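PDB 2QEU: putative carboxymuconolactone decarboxylase from Burkholderia xenovorans, which is of unknown function but belongs to the carboxymuconolactone decarboxylase (AhpD-like) family and may have peroxiredoxin activity. Local coordinates for residues B[13-24]-B[43-54]; B[80-90]-B[120-129]. One frame throughout, in Å; residues are numbered along the deposited sequence.

Interaction 1: residues B[13-24]-B[43-54]; sequences ILKQHAAHYESD and FDAYSRMRTTML
His17 faces Ser47, and one turn on His20 faces Thr51, where the helical residues 13-24 and 43-53 run in the same direction, their axes 10.1 Å apart at closest and inclined by 20°. Such a shallow angle suits knobs-into-holes packing in an all-helical protein. His17 is one knob, set among Phe43, Asp44, Ser47 and Arg48; Phe43 is the reciprocal one, among Ile13, Leu14, His17 and Tyr21. With CG of His17 beside its own backbone N (chi1 -63°), the imidazole lies flat under Ser47, whose CB sits 3.3 Å from the ring centroid in a CH-pi contact. A side chain as short as serine lets the ring approach this closely. The ring's edge carries the polar bond: NE2 of His17 donates in its own plane to the anti lone pair of Asp44 OD1, a short bond of 2.5 Å in the model, with an N-H...O angle of 160°. That bond and a water held between His17 ND1 and Thr51 OG1 fix the ring's rotation. Another edge of His17 is turned toward the face of Phe43, offset from its centre, and Ile13 CG2 meets the rim of Phe43 at CD2, 3.4 Å away. Phenylalanine suits a spot lined largely by carbon, from Ile13, Leu14 and Tyr21; Leu28 and helix 30-38 close over it. Buried Tyr21 donates its OH to Ser47 OG at 2.8 Å, and Ser47 OG in turn donates to Phe43 O, so both hydroxyls are satisfied. Further along, the extended Arg50 lays its guanidinium face near Tyr21 CE1 and bridges by NH1 to Asp24 OD2, 2.8 Å off and above the carboxylate plane. Asp24 OD1 is engaged by His69 NE2 and by a water that donates to Asp24 OD1 and, at 2.7 Å, to Leu54 O.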
loop_
_atom_site.group_PDB
_atom_site.type_symbol
_atom_site.label_atom_id
_atom_site.label_comp_id
_atom_site.label_asym_id
_atom_site.label_seq_id
_atom_site.Cartn_x
_atom_site.Cartn_y
_atom_site.Cartn_z
ATOM N N ILE B 13 -30.355 8.354 13.010
ATOM C CA ILE B 13 -28.985 7.860 13.239
ATOM C C ILE B 13 -27.971 9.022 13.375
ATOM O O ILE B 13 -27.070 8.973 14.226
ATOM C CB ILE B 13 -28.557 6.847 12.149
ATOM C CG1 ILE B 13 -29.381 5.554 12.296
ATOM C CG2 ILE B 13 -27.035 6.546 12.238
ATOM C CD1 ILE B 13 -29.213 4.582 11.138
ATOM N N LEU B 14 -28.140 10.070 12.565
ATOM C CA LEU B 14 -27.314 11.275 12.689
ATOM C C LEU B 14 -27.491 11.934 14.050
ATOM O O LEU B 14 -26.512 12.332 14.693
ATOM C CB LEU B 14 -27.640 12.264 11.559
ATOM C CG LEU B 14 -26.954 11.901 10.232
ATOM C CD1 LEU B 14 -27.772 12.426 9.062
ATOM C CD2 LEU B 14 -25.522 12.424 10.206
ATOM N N LYS B 15 -28.748 12.041 14.483
ATOM C CA LYS B 15 -29.055 12.594 15.802
ATOM C C LYS B 15 -28.356 11.773 16.900
ATOM O O LYS B 15 -27.788 12.342 17.845
ATOM C CB LYS B 15 -30.593 12.678 16.044
ATOM N N GLN B 16 -28.377 10.445 16.760
ATOM C CA GLN B 16 -27.733 9.550 17.728
ATOM C C GLN B 16 -26.240 9.840 17.971
ATOM O O GLN B 16 -25.731 9.661 19.090
ATOM C CB GLN B 16 -27.860 8.092 17.283
ATOM C CG GLN B 16 -28.928 7.287 17.992
ATOM C CD GLN B 16 -28.806 5.794 17.700
ATOM O OE1 GLN B 16 -27.715 5.279 17.371
ATOM N NE2 GLN B 16 -29.923 5.087 17.827
ATOM N N HIS B 17 -25.530 10.251 16.925
ATOM C CA HIS B 17 -24.079 10.335 17.005
ATOM C C HIS B 17 -23.568 11.753 16.906
ATOM O O HIS B 17 -22.360 11.970 16.935
ATOM C CB HIS B 17 -23.478 9.483 15.895
ATOM C CG HIS B 17 -23.795 8.030 16.029
ATOM N ND1 HIS B 17 -23.312 7.260 17.071
ATOM C CD2 HIS B 17 -24.557 7.202 15.273
ATOM C CE1 HIS B 17 -23.745 6.017 16.938
ATOM N NE2 HIS B 17 -24.492 5.953 15.849
ATOM N N ALA B 18 -24.472 12.724 16.826
ATOM C CA ALA B 18 -24.063 14.114 16.621
ATOM C C ALA B 18 -23.166 14.642 17.762
ATOM O O ALA B 18 -22.169 15.344 17.507
ATOM C CB ALA B 18 -25.290 15.023 16.422
ATOM N N ALA B 19 -23.505 14.290 19.004
ATOM C CA ALA B 19 -22.726 14.736 20.178
ATOM C C ALA B 19 -21.277 14.200 20.147
ATOM O O ALA B 19 -20.322 14.901 20.512
ATOM C CB ALA B 19 -23.426 14.325 21.462
ATOM N N HIS B 20 -21.124 12.955 19.704
ATOM C CA HIS B 20 -19.801 12.359 19.531
ATOM C C HIS B 20 -18.945 13.158 18.540
ATOM O O HIS B 20 -17.805 13.525 18.846
ATOM C CB HIS B 20 -19.894 10.886 19.072
ATOM C CG HIS B 20 -18.583 10.331 18.595
ATOM N ND1 HIS B 20 -17.497 10.164 19.431
ATOM C CD2 HIS B 20 -18.173 9.941 17.365
ATOM C CE1 HIS B 20 -16.480 9.681 18.738
ATOM N NE2 HIS B 20 -16.865 9.530 17.482
ATOM N N TYR B 21 -19.487 13.412 17.348
ATOM C CA TYR B 21 -18.713 14.089 16.309
ATOM C C TYR B 21 -18.442 15.561 16.636
ATOM O O TYR B 21 -17.356 16.073 16.334
ATOM C CB TYR B 21 -19.361 13.914 14.936
ATOM C CG TYR B 21 -19.256 12.498 14.407
ATOM C CD1 TYR B 21 -18.040 12.010 13.957
ATOM C CD2 TYR B 21 -20.369 11.644 14.362
ATOM C CE1 TYR B 21 -17.918 10.733 13.485
ATOM C CE2 TYR B 21 -20.265 10.348 13.870
ATOM C CZ TYR B 21 -19.011 9.892 13.417
ATOM O OH TYR B 21 -18.796 8.607 12.909
ATOM N N GLU B 22 -19.393 16.245 17.275
ATOM C CA GLU B 22 -19.133 17.624 17.654
ATOM C C GLU B 22 -18.026 17.682 18.703
ATOM O O GLU B 22 -17.120 18.512 18.611
ATOM C CB GLU B 22 -20.401 18.304 18.173
ATOM C CG GLU B 22 -21.495 18.488 17.105
ATOM C CD GLU B 22 -21.110 19.431 15.970
ATOM O OE1 GLU B 22 -20.147 20.211 16.116
ATOM O OE2 GLU B 22 -21.794 19.402 14.934
ATOM N N SER B 23 -18.094 16.780 19.682
ATOM C CA SER B 23 -17.135 16.740 20.773
ATOM C C SER B 23 -15.755 16.354 20.280
ATOM O O SER B 23 -14.757 17.045 20.530
ATOM C CB SER B 23 -17.604 15.719 21.805
ATOM O OG SER B 23 -16.697 15.631 22.881
ATOM N N ASP B 24 -15.725 15.270 19.526
ATOM C CA ASP B 24 -14.458 14.704 19.104
ATOM C C ASP B 24 -13.811 15.478 17.978
ATOM O O ASP B 24 -12.578 15.727 18.017
ATOM C CB ASP B 24 -14.642 13.267 18.660
ATOM C CG ASP B 24 -13.316 12.577 18.476
ATOM O OD1 ASP B 24 -12.552 12.501 19.490
ATOM O OD2 ASP B 24 -13.073 12.161 17.326
ATOM N N PHE B 43 -23.168 3.554 8.703
ATOM C CA PHE B 43 -22.757 4.747 9.409
ATOM C C PHE B 43 -23.011 4.577 10.919
ATOM O O PHE B 43 -22.168 4.938 11.710
ATOM C CB PHE B 43 -23.479 5.992 8.854
ATOM C CG PHE B 43 -23.296 7.238 9.698
ATOM C CD1 PHE B 43 -22.114 7.959 9.670
ATOM C CD2 PHE B 43 -24.330 7.689 10.519
ATOM C CE1 PHE B 43 -21.938 9.079 10.448
ATOM C CE2 PHE B 43 -24.160 8.807 11.309
ATOM C CZ PHE B 43 -22.967 9.510 11.280
ATOM N N ASP B 44 -24.150 3.989 11.296
ATOM C CA ASP B 44 -24.503 3.806 12.721
ATOM C C ASP B 44 -23.487 2.873 13.396
ATOM O O ASP B 44 -22.915 3.242 14.405
ATOM C CB ASP B 44 -25.947 3.289 12.891
ATOM C CG ASP B 44 -26.376 3.205 14.358
ATOM O OD1 ASP B 44 -26.043 4.098 15.184
ATOM O OD2 ASP B 44 -27.086 2.239 14.674
ATOM N N ALA B 45 -23.229 1.699 12.808
ATOM C CA ALA B 45 -22.309 0.710 13.410
ATOM C C ALA B 45 -20.890 1.265 13.497
ATOM O O ALA B 45 -20.238 1.185 14.534
ATOM C CB ALA B 45 -22.326 -0.596 12.645
ATOM N N TYR B 46 -20.442 1.877 12.413
ATOM C CA TYR B 46 -19.147 2.566 12.367
ATOM C C TYR B 46 -19.054 3.645 13.430
ATOM O O TYR B 46 -18.035 3.749 14.101
ATOM C CB TYR B 46 -18.895 3.176 10.994
ATOM C CG TYR B 46 -17.590 3.899 10.938
ATOM C CD1 TYR B 46 -16.398 3.186 10.813
ATOM C CD2 TYR B 46 -17.528 5.283 11.080
ATOM C CE1 TYR B 46 -15.198 3.830 10.794
ATOM C CE2 TYR B 46 -16.307 5.942 11.044
ATOM C CZ TYR B 46 -15.150 5.203 10.913
ATOM O OH TYR B 46 -13.935 5.829 10.865
ATOM N N SER B 47 -20.123 4.414 13.635
ATOM C CA SER B 47 -20.078 5.499 14.638
ATOM C C SER B 47 -20.004 4.931 16.059
ATOM O O SER B 47 -19.299 5.479 16.918
ATOM C CB SER B 47 -21.228 6.481 14.454
ATOM O OG SER B 47 -21.143 7.057 13.153
ATOM N N ARG B 48 -20.658 3.796 16.276
ATOM C CA ARG B 48 -20.572 3.142 17.566
ATOM C C ARG B 48 -19.139 2.671 17.821
ATOM O O ARG B 48 -18.660 2.802 18.958
ATOM C CB ARG B 48 -21.468 1.919 17.650
ATOM C CG ARG B 48 -22.953 2.158 17.732
ATOM C CD ARG B 48 -23.653 0.860 17.436
ATOM N NE ARG B 48 -25.072 1.096 17.386
ATOM C CZ ARG B 48 -25.881 0.956 18.431
ATOM N NH1 ARG B 48 -25.418 0.532 19.617
ATOM N NH2 ARG B 48 -27.168 1.221 18.277
HETATM N N MSE B 49 -18.498 2.107 16.792
HETATM C CA MSE B 49 -17.132 1.630 16.900
HETATM C C MSE B 49 -16.215 2.800 17.202
HETATM O O MSE B 49 -15.376 2.741 18.110
HETATM C CB MSE B 49 -16.685 0.924 15.614
HETATM C CG MSE B 49 -15.384 0.135 15.760
HETATM SE SE MSE B 49 -14.940 -0.804 14.124
HETATM C CE MSE B 49 -14.514 0.759 13.102
ATOM N N ARG B 50 -16.397 3.885 16.459
ATOM C CA ARG B 50 -15.576 5.099 16.617
ATOM C C ARG B 50 -15.695 5.683 18.017
ATOM O O ARG B 50 -14.730 6.149 18.605
ATOM C CB ARG B 50 -16.070 6.162 15.632
ATOM C CG ARG B 50 -15.062 7.190 15.307
ATOM C CD ARG B 50 -15.659 8.237 14.422
ATOM N NE ARG B 50 -14.591 9.081 13.922
ATOM C CZ ARG B 50 -14.103 10.130 14.572
ATOM N NH1 ARG B 50 -14.621 10.533 15.731
ATOM N NH2 ARG B 50 -13.096 10.791 14.043
ATOM N N THR B 51 -16.918 5.663 18.525
ATOM C CA THR B 51 -17.228 6.224 19.830
ATOM C C THR B 51 -16.483 5.515 20.943
ATOM O O THR B 51 -15.935 6.189 21.834
ATOM C CB THR B 51 -18.749 6.216 20.076
ATOM O OG1 THR B 51 -19.361 6.970 19.023
ATOM C CG2 THR B 51 -19.073 6.801 21.410
ATOM N N THR B 52 -16.439 4.182 20.888
ATOM C CA THR B 52 -15.660 3.413 21.872
ATOM C C THR B 52 -14.150 3.661 21.659
ATOM O O THR B 52 -13.394 3.964 22.614
ATOM C CB THR B 52 -16.015 1.908 21.877
ATOM O OG1 THR B 52 -15.204 1.232 22.847
ATOM C CG2 THR B 52 -15.790 1.278 20.560
HETATM N N MSE B 53 -13.720 3.628 20.402
HETATM C CA MSE B 53 -12.280 3.752 20.141
HETATM C C MSE B 53 -11.707 5.097 20.574
HETATM O O MSE B 53 -10.589 5.153 21.061
HETATM C CB MSE B 53 -11.995 3.546 18.680
HETATM C CG MSE B 53 -12.078 2.098 18.254
HETATM SE SE MSE B 53 -11.800 2.060 16.319
HETATM C CE MSE B 53 -11.735 0.178 16.042
ATOM N N LEU B 54 -12.513 6.155 20.468
ATOM C CA LEU B 54 -12.062 7.508 20.751
ATOM C C LEU B 54 -12.619 8.034 22.101
ATOM O O LEU B 54 -12.624 9.241 22.388
ATOM C CB LEU B 54 -12.428 8.404 19.559
ATOM C CG LEU B 54 -11.492 8.246 18.382
ATOM C CD1 LEU B 54 -12.008 8.912 17.087
ATOM C CD2 LEU B 54 -10.091 8.768 18.734
HETATM O O HOH W 1 -22.035 7.775 19.244
HETATM O O HOH W 2 -13.634 11.645 21.781
#

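Interaction 2: residues B[80-90]-B[120-129]; sequences DEPIGIVNHTR and KTGRKAVTFA
Phe128 lies against Val86, Thr89 and Arg90, near the C-terminal ends of the two segments. From CB, CG stands opposite the backbone N (chi1 170°), which carries the ring across to the other helix. CG and the CD1-CE1 side lie beneath Val86 CG1, a methyl 3.7 Å from the ring centroid and almost on the ring normal: a CH-pi contact over one face. Across the ring, CD2 meets Thr89 CG2 at 3.7 Å, the methyl lying at the edge. CE2 comes to Arg90 N at an oblique angle, and CZ, the tip, rests 3.9 Å from Arg90 CB. An aromatic ring is apt here, being broad enough to touch three residues of one helix. The helices themselves cross at -44° with axes 8.9 Å apart, and the touching residues Ile85 and Thr89 on one, Ala125 and Ala129 on the other, are spaced by four, consistent with ridges-into-grooves packing within this all-helical fold. Ala125 is small enough to admit the other helix: its CB lies 3.3 Å from Thr89 OG1 and also touches Ile85 CD1. The Thr89 hydroxyl donates to Ile85 O, a carbonyl that Thr89 N reaches from the opposite face, so the hydroxyl can lie against Ala125 CB with its proton engaged, while CG2 faces Phe128. Ile85 CD1 reaches on to Gly122 CA, where no side chain intervenes. At the start of both segments the contact turns polar. Asp80, in a Schellman motif with positive phi, accepts from Thr121 OG1 at its OD1 (2.8 Å), on the anti side. Its OD2 forms salt bridges with Arg79 of the fifth subunit and with Lys120 NZ, which also donates to that Arg79's O; Lys120 has two conformers, making its bond less certain.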
loop_
_atom_site.group_PDB
_atom_site.type_symbol
_atom_site.label_atom_id
_atom_site.label_comp_id
_atom_site.label_asym_id
_atom_site.label_seq_id
_atom_site.Cartn_x
_atom_site.Cartn_y
_atom_site.Cartn_z
ATOM N N ASP B 80 -2.370 9.095 2.922
ATOM C CA ASP B 80 -2.609 10.296 2.092
ATOM C C ASP B 80 -4.054 10.762 2.133
ATOM O O ASP B 80 -4.726 10.878 1.080
ATOM C CB ASP B 80 -2.141 10.083 0.653
ATOM C CG ASP B 80 -0.671 9.840 0.576
ATOM O OD1 ASP B 80 0.116 10.573 1.206
ATOM O OD2 ASP B 80 -0.287 8.900 -0.139
ATOM N N GLU B 81 -4.578 10.976 3.338
ATOM C CA GLU B 81 -5.906 11.563 3.455
ATOM C C GLU B 81 -5.733 12.941 4.081
ATOM O O GLU B 81 -5.596 13.057 5.289
ATOM C CB GLU B 81 -6.887 10.697 4.234
ATOM C CG GLU B 81 -8.330 10.844 3.662
ATOM C CD GLU B 81 -8.913 12.277 3.724
ATOM O OE1 GLU B 81 -8.752 13.140 2.793
ATOM O OE2 GLU B 81 -9.624 12.498 4.700
ATOM N N PRO B 82 -5.632 13.973 3.231
ATOM C CA PRO B 82 -5.388 15.336 3.657
ATOM C C PRO B 82 -6.526 16.016 4.434
ATOM O O PRO B 82 -6.263 16.916 5.263
ATOM C CB PRO B 82 -5.102 16.050 2.345
ATOM C CG PRO B 82 -5.821 15.273 1.330
ATOM C CD PRO B 82 -5.681 13.865 1.755
ATOM N N ILE B 83 -7.779 15.623 4.156
ATOM C CA ILE B 83 -8.916 16.184 4.901
ATOM C C ILE B 83 -8.884 15.614 6.312
ATOM O O ILE B 83 -8.896 16.343 7.289
ATOM C CB ILE B 83 -10.276 15.858 4.216
ATOM C CG1 ILE B 83 -10.277 16.449 2.807
ATOM C CG2 ILE B 83 -11.437 16.428 5.054
ATOM C CD1 ILE B 83 -9.921 17.885 2.775
ATOM N N GLY B 84 -8.819 14.296 6.396
ATOM C CA GLY B 84 -8.702 13.626 7.667
ATOM C C GLY B 84 -7.514 14.046 8.492
ATOM O O GLY B 84 -7.644 14.212 9.700
ATOM N N ILE B 85 -6.359 14.246 7.860
ATOM C CA ILE B 85 -5.145 14.599 8.617
ATOM C C ILE B 85 -5.344 15.958 9.326
ATOM O O ILE B 85 -4.996 16.120 10.503
ATOM C CB ILE B 85 -3.817 14.558 7.792
ATOM C CG1 ILE B 85 -2.659 14.303 8.761
ATOM C CG2 ILE B 85 -3.581 15.886 7.006
ATOM C CD1 ILE B 85 -1.352 14.165 8.121
ATOM N N VAL B 86 -5.971 16.932 8.643
ATOM C CA VAL B 86 -6.216 18.217 9.258
ATOM C C VAL B 86 -7.309 18.047 10.324
ATOM O O VAL B 86 -7.158 18.559 11.415
ATOM C CB VAL B 86 -6.609 19.255 8.198
ATOM C CG1 VAL B 86 -7.226 20.517 8.834
ATOM C CG2 VAL B 86 -5.408 19.559 7.331
ATOM N N ASN B 87 -8.391 17.307 10.034
ATOM C CA ASN B 87 -9.417 17.078 11.057
ATOM C C ASN B 87 -8.882 16.462 12.366
ATOM O O ASN B 87 -9.269 16.883 13.459
ATOM C CB ASN B 87 -10.610 16.260 10.508
ATOM C CG ASN B 87 -11.440 17.053 9.485
ATOM O OD1 ASN B 87 -11.446 18.289 9.512
ATOM N ND2 ASN B 87 -12.158 16.347 8.618
ATOM N N HIS B 88 -8.016 15.452 12.245
ATOM C CA HIS B 88 -7.412 14.833 13.424
ATOM C C HIS B 88 -6.343 15.715 14.102
ATOM O O HIS B 88 -6.151 15.651 15.341
ATOM C CB HIS B 88 -6.909 13.421 13.099
ATOM C CG HIS B 88 -8.014 12.436 12.903
ATOM N ND1 HIS B 88 -8.781 11.973 13.946
ATOM C CD2 HIS B 88 -8.502 11.845 11.784
ATOM C CE1 HIS B 88 -9.703 11.153 13.479
ATOM N NE2 HIS B 88 -9.568 11.069 12.171
ATOM N N THR B 89 -5.635 16.537 13.328
ATOM C CA THR B 89 -4.703 17.508 13.919
ATOM C C THR B 89 -5.486 18.504 14.796
ATOM O O THR B 89 -5.127 18.765 15.944
ATOM C CB THR B 89 -3.866 18.253 12.873
ATOM O OG1 THR B 89 -3.053 17.297 12.208
ATOM C CG2 THR B 89 -2.955 19.342 13.527
ATOM N N ARG B 90 -6.535 19.076 14.213
ATOM C CA ARG B 90 -7.448 19.960 14.933
ATOM C C ARG B 90 -7.954 19.289 16.224
ATOM O O ARG B 90 -7.848 19.854 17.309
ATOM C CB ARG B 90 -8.615 20.380 14.016
ATOM C CG ARG B 90 -9.505 21.472 14.580
ATOM C CD ARG B 90 -10.716 21.751 13.669
ATOM N NE ARG B 90 -10.347 22.201 12.323
ATOM C CZ ARG B 90 -10.519 21.505 11.196
ATOM N NH1 ARG B 90 -11.090 20.311 11.199
ATOM N NH2 ARG B 90 -10.151 22.024 10.022
ATOM N N LYS B 120 4.290 14.041 1.256
ATOM C CA LYS B 120 3.019 14.098 0.539
ATOM C C LYS B 120 1.974 14.799 1.423
ATOM O O LYS B 120 1.550 15.916 1.147
ATOM C CB LYS B 120 2.540 12.715 0.084
ATOM C CG LYS B 120 3.444 12.037 -0.982
ATOM C CD LYS B 120 2.947 10.623 -1.385
ATOM C CE LYS B 120 1.734 10.705 -2.275
ATOM N NZ LYS B 120 1.148 9.389 -2.628
ATOM N N THR B 121 1.596 14.153 2.510
ATOM C CA THR B 121 0.465 14.568 3.316
ATOM C C THR B 121 0.824 14.957 4.739
ATOM O O THR B 121 0.295 15.956 5.290
ATOM C CB THR B 121 -0.600 13.406 3.293
ATOM O OG1 THR B 121 -0.882 13.059 1.926
ATOM C CG2 THR B 121 -1.862 13.795 3.965
ATOM N N GLY B 122 1.783 14.254 5.335
ATOM C CA GLY B 122 2.093 14.536 6.746
ATOM C C GLY B 122 2.394 16.004 7.039
ATOM O O GLY B 122 1.959 16.608 8.026
ATOM N N ARG B 123 3.203 16.620 6.175
ATOM C CA ARG B 123 3.609 18.000 6.394
ATOM C C ARG B 123 2.434 18.980 6.334
ATOM O O ARG B 123 2.518 20.080 6.894
ATOM C CB ARG B 123 4.720 18.391 5.445
ATOM C CG ARG B 123 4.323 18.469 3.994
ATOM C CD ARG B 123 5.550 18.757 3.151
ATOM N NE ARG B 123 5.269 18.916 1.735
ATOM C CZ ARG B 123 5.101 20.082 1.126
ATOM N NH1 ARG B 123 5.135 21.231 1.801
ATOM N NH2 ARG B 123 4.902 20.084 -0.170
ATOM N N LYS B 124 1.343 18.600 5.653
ATOM C CA LYS B 124 0.167 19.510 5.588
ATOM C C LYS B 124 -0.453 19.708 6.995
ATOM O O LYS B 124 -0.994 20.800 7.343
ATOM C CB LYS B 124 -0.862 18.909 4.642
ATOM C CG LYS B 124 -0.422 18.686 3.201
ATOM C CD LYS B 124 -1.554 18.102 2.349
ATOM C CE LYS B 124 -1.204 18.219 0.867
ATOM N NZ LYS B 124 -2.154 17.497 0.029
ATOM N N ALA B 125 -0.356 18.676 7.823
ATOM C CA ALA B 125 -0.802 18.744 9.226
ATOM C C ALA B 125 -0.015 19.804 9.988
ATOM O O ALA B 125 -0.583 20.506 10.811
ATOM C CB ALA B 125 -0.687 17.326 9.908
ATOM N N VAL B 126 1.286 19.901 9.707
ATOM C CA VAL B 126 2.176 20.831 10.385
ATOM C C VAL B 126 1.891 22.260 9.923
ATOM O O VAL B 126 1.798 23.195 10.731
ATOM C CB VAL B 126 3.659 20.434 10.199
ATOM C CG1 VAL B 126 4.608 21.502 10.880
ATOM C CG2 VAL B 126 3.921 19.024 10.800
ATOM N N THR B 127 1.730 22.424 8.615
ATOM C CA THR B 127 1.351 23.720 8.038
ATOM C C THR B 127 0.064 24.269 8.709
ATOM O O THR B 127 0.002 25.429 9.161
ATOM C CB THR B 127 1.130 23.627 6.549
ATOM O OG1 THR B 127 2.338 23.187 5.932
ATOM C CG2 THR B 127 0.691 25.006 5.954
ATOM N N PHE B 128 -0.955 23.423 8.767
ATOM C CA PHE B 128 -2.177 23.728 9.492
ATOM C C PHE B 128 -1.917 24.035 10.967
ATOM O O PHE B 128 -2.454 25.036 11.482
ATOM C CB PHE B 128 -3.204 22.583 9.346
ATOM C CG PHE B 128 -4.404 22.720 10.261
ATOM C CD1 PHE B 128 -5.447 23.573 9.955
ATOM C CD2 PHE B 128 -4.467 22.002 11.441
ATOM C CE1 PHE B 128 -6.546 23.686 10.807
ATOM C CE2 PHE B 128 -5.523 22.105 12.280
ATOM C CZ PHE B 128 -6.563 22.965 11.984
ATOM N N ALA B 129 -1.123 23.194 11.622
ATOM C CA ALA B 129 -0.931 23.247 13.079
ATOM C C ALA B 129 -0.328 24.587 13.512
ATOM O O ALA B 129 -0.695 25.166 14.538
ATOM C CB ALA B 129 -0.025 22.133 13.510
#

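In the fold
Along the chain the contacts come in series: interaction 1 joins helices 10-25 and 40-53, and interaction 2 then joins helices 82-94 and 122-137. They share no helix, their centres are 21 Å apart, and they lie on opposite sides of the chain's centre. Helix 65-79 stands between them, touching Asp24 and Leu54 of the first and Ile85, His88 and Thr89 of the second. The two meet directly where Arg50 NH2 approaches His88 CE1, 3.5 Å away. Tyr46, Arg50 and His88 hydrogen-bond to citrate, probably from the crystallisation liquor, which may mark a pocket where the two contacts meet. Both contacts also border neighbouring subunits of the six-chain assembly.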